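Local coordinates for paenibacillus xanthan lyase (Paenibacillus, PDB 6F2P), which probably cleaves the polysaccharide xanthan by beta-elimination, as a polysaccharide lyase of family 8 that carries several bound calcium ions, at residues T68-T73 against N111-G116. Numbering follows the deposited sequence.
Sequences TSITTT and NQFYNG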
loop_
_atom_site.group_PDB
_atom_site.type_symbol
_atom_site.label_atom_id
_atom_site.label_comp_id
_atom_site.label_asym_id
_atom_site.label_seq_id
_atom_site.Cartn_x
_atom_site.Cartn_y
_atom_site.Cartn_z
ATOM N N THR A 68 -32.584 15.756 17.685
ATOM C CA THR A 68 -31.405 15.847 18.548
ATOM C C THR A 68 -31.824 16.045 20.001
ATOM O O THR A 68 -31.162 15.580 20.921
ATOM C CB THR A 68 -30.496 17.009 18.129
ATOM O OG1 THR A 68 -30.147 16.865 16.747
ATOM C CG2 THR A 68 -29.243 17.058 18.978
ATOM N N SER A 69 -32.942 16.732 20.198
ATOM C CA SER A 69 -33.447 16.985 21.536
ATOM C C SER A 69 -33.695 15.698 22.328
ATOM O O SER A 69 -33.564 15.684 23.555
ATOM C CB SER A 69 -34.705 17.837 21.471
ATOM O OG SER A 69 -34.390 19.139 21.004
ATOM N N ILE A 70 -34.028 14.620 21.627
ATOM C CA ILE A 70 -34.163 13.311 22.267
ATOM C C ILE A 70 -32.861 12.906 22.971
ATOM O O ILE A 70 -32.851 12.612 24.167
ATOM C CB ILE A 70 -34.563 12.219 21.247
ATOM C CG1 ILE A 70 -35.869 12.600 20.543
ATOM C CG2 ILE A 70 -34.690 10.862 21.925
ATOM C CD1 ILE A 70 -37.058 12.651 21.469
ATOM N N THR A 71 -31.765 12.907 22.223
ATOM C CA THR A 71 -30.470 12.508 22.750
ATOM C C THR A 71 -30.015 13.454 23.849
ATOM O O THR A 71 -29.527 13.019 24.905
ATOM C CB THR A 71 -29.400 12.493 21.627
ATOM O OG1 THR A 71 -29.740 11.504 20.650
ATOM C CG2 THR A 71 -28.009 12.198 22.184
ATOM N N THR A 72 -30.175 14.751 23.591
ATOM C CA THR A 72 -29.715 15.788 24.512
ATOM C C THR A 72 -30.406 15.653 25.857
ATOM O O THR A 72 -29.759 15.705 26.911
ATOM C CB THR A 72 -29.976 17.192 23.955
ATOM O OG1 THR A 72 -29.514 17.250 22.605
ATOM C CG2 THR A 72 -29.240 18.233 24.766
ATOM N N THR A 73 -31.722 15.465 25.812
ATOM C CA THR A 73 -32.510 15.320 27.023
ATOM C C THR A 73 -32.012 14.130 27.832
ATOM O O THR A 73 -31.749 14.260 29.036
ATOM C CB THR A 73 -34.009 15.140 26.703
ATOM O OG1 THR A 73 -34.497 16.289 25.996
ATOM C CG2 THR A 73 -34.804 14.951 27.976
ATOM N N ASN A 111 -44.644 11.539 26.279
ATOM C CA ASN A 111 -44.718 12.679 25.373
ATOM C C ASN A 111 -43.845 12.603 24.127
ATOM O O ASN A 111 -44.242 13.064 23.052
ATOM C CB ASN A 111 -44.411 13.960 26.150
ATOM C CG ASN A 111 -45.468 14.264 27.196
ATOM O OD1 ASN A 111 -45.227 14.138 28.395
ATOM N ND2 ASN A 111 -46.650 14.658 26.741
ATOM N N GLN A 112 -42.663 12.014 24.271
ATOM C CA GLN A 112 -41.668 12.051 23.210
ATOM C C GLN A 112 -41.141 10.685 22.781
ATOM O O GLN A 112 -41.168 10.361 21.595
ATOM C CB GLN A 112 -40.510 12.961 23.622
ATOM C CG GLN A 112 -40.842 14.430 23.477
ATOM C CD GLN A 112 -41.261 14.762 22.067
ATOM O OE1 GLN A 112 -42.340 15.307 21.842
ATOM N NE2 GLN A 112 -40.409 14.424 21.099
ATOM N N PHE A 113 -40.665 9.898 23.744
ATOM C CA PHE A 113 -39.954 8.655 23.449
ATOM C C PHE A 113 -40.621 7.442 24.074
ATOM O O PHE A 113 -40.458 7.164 25.271
ATOM C CB PHE A 113 -38.507 8.733 23.932
ATOM C CG PHE A 113 -37.640 7.640 23.397
ATOM C CD1 PHE A 113 -37.033 7.767 22.156
ATOM C CD2 PHE A 113 -37.437 6.476 24.123
ATOM C CE1 PHE A 113 -36.228 6.752 21.646
ATOM C CE2 PHE A 113 -36.635 5.463 23.624
ATOM C CZ PHE A 113 -36.030 5.599 22.382
ATOM N N TYR A 114 -41.349 6.704 23.245
ATOM C CA TYR A 114 -42.156 5.592 23.717
ATOM C C TYR A 114 -42.520 4.668 22.570
ATOM O O TYR A 114 -42.471 5.053 21.399
ATOM C CB TYR A 114 -43.436 6.112 24.379
ATOM C CG TYR A 114 -44.283 6.983 23.474
ATOM C CD1 TYR A 114 -45.221 6.428 22.613
ATOM C CD2 TYR A 114 -44.143 8.367 23.484
ATOM C CE1 TYR A 114 -45.999 7.229 21.782
ATOM C CE2 TYR A 114 -44.916 9.178 22.656
ATOM C CZ TYR A 114 -45.841 8.605 21.807
ATOM O OH TYR A 114 -46.601 9.412 20.984
ATOM N N ASN A 115 -42.916 3.453 22.918
ATOM C CA ASN A 115 -43.342 2.493 21.919
ATOM C C ASN A 115 -44.525 3.013 21.101
ATOM O O ASN A 115 -45.646 3.098 21.597
ATOM C CB ASN A 115 -43.692 1.163 22.588
ATOM C CG ASN A 115 -44.214 0.142 21.608
ATOM O OD1 ASN A 115 -43.981 0.239 20.395
ATOM N ND2 ASN A 115 -44.926 -0.857 22.128
ATOM N N GLY A 116 -44.255 3.371 19.848
ATOM C CA GLY A 116 -45.287 3.830 18.937
ATOM C C GLY A 116 -45.151 5.300 18.584
ATOM O O GLY A 116 -45.911 5.828 17.765
#
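In the alpha-helical N-terminal domain expected of a family 8 polysaccharide lyase, Ile70, near the N-terminal end of helix 68-85, packs against Gln112 and Phe113, where the chain leaves helix 95-111 for the loop toward helix 123-141. The backbones come nearest at Ile70 and Phe113, whose CA atoms are 7.5 Å apart, and all three CB atoms point across the gap. Ile70 divides its two branches between Gln112 and Phe113. With chi1 at -57°, CG2 lies anti to the backbone N and CG1 anti to the carbonyl carbon. CG2 ends 3.9 Å from Phe113 CD1, meeting the ring obliquely while the two side chains cross at about a right angle. The other branch carries CD1 to within 4.1 Å of Gln112 CB. The bend of the Gln112 chain at chi2 (-57°) brings one end of its amide alongside the same methyl. The interface is small, with 129 Å² buried over both sides, and it is apolar on the helix side. Two threonines of the same helix turn their hydroxyls onto its backbone: Thr72 OG1 donates to Thr68 O at 2.9 Å, from above the carbonyl plane, and Thr73 OG1 donates to Ser69 O at 2.7 Å. Ser69 O also takes the Thr73 backbone N-H, from the opposite face of its plane, so two donors grip it. Beyond the pair, Tyr74 of helix 68-85 meets the Phe113 ring edge-to-face. Trp126 of helix 123-141 touches both Ile70 and Phe113, and Ala156 and Thr160 bring helix 147-160 onto Phe113, so that side chains of three helices, 68-85, 123-141 and 147-160, meet Phe113, while helix 95-111 reaches the contact through Met108 on Ile70.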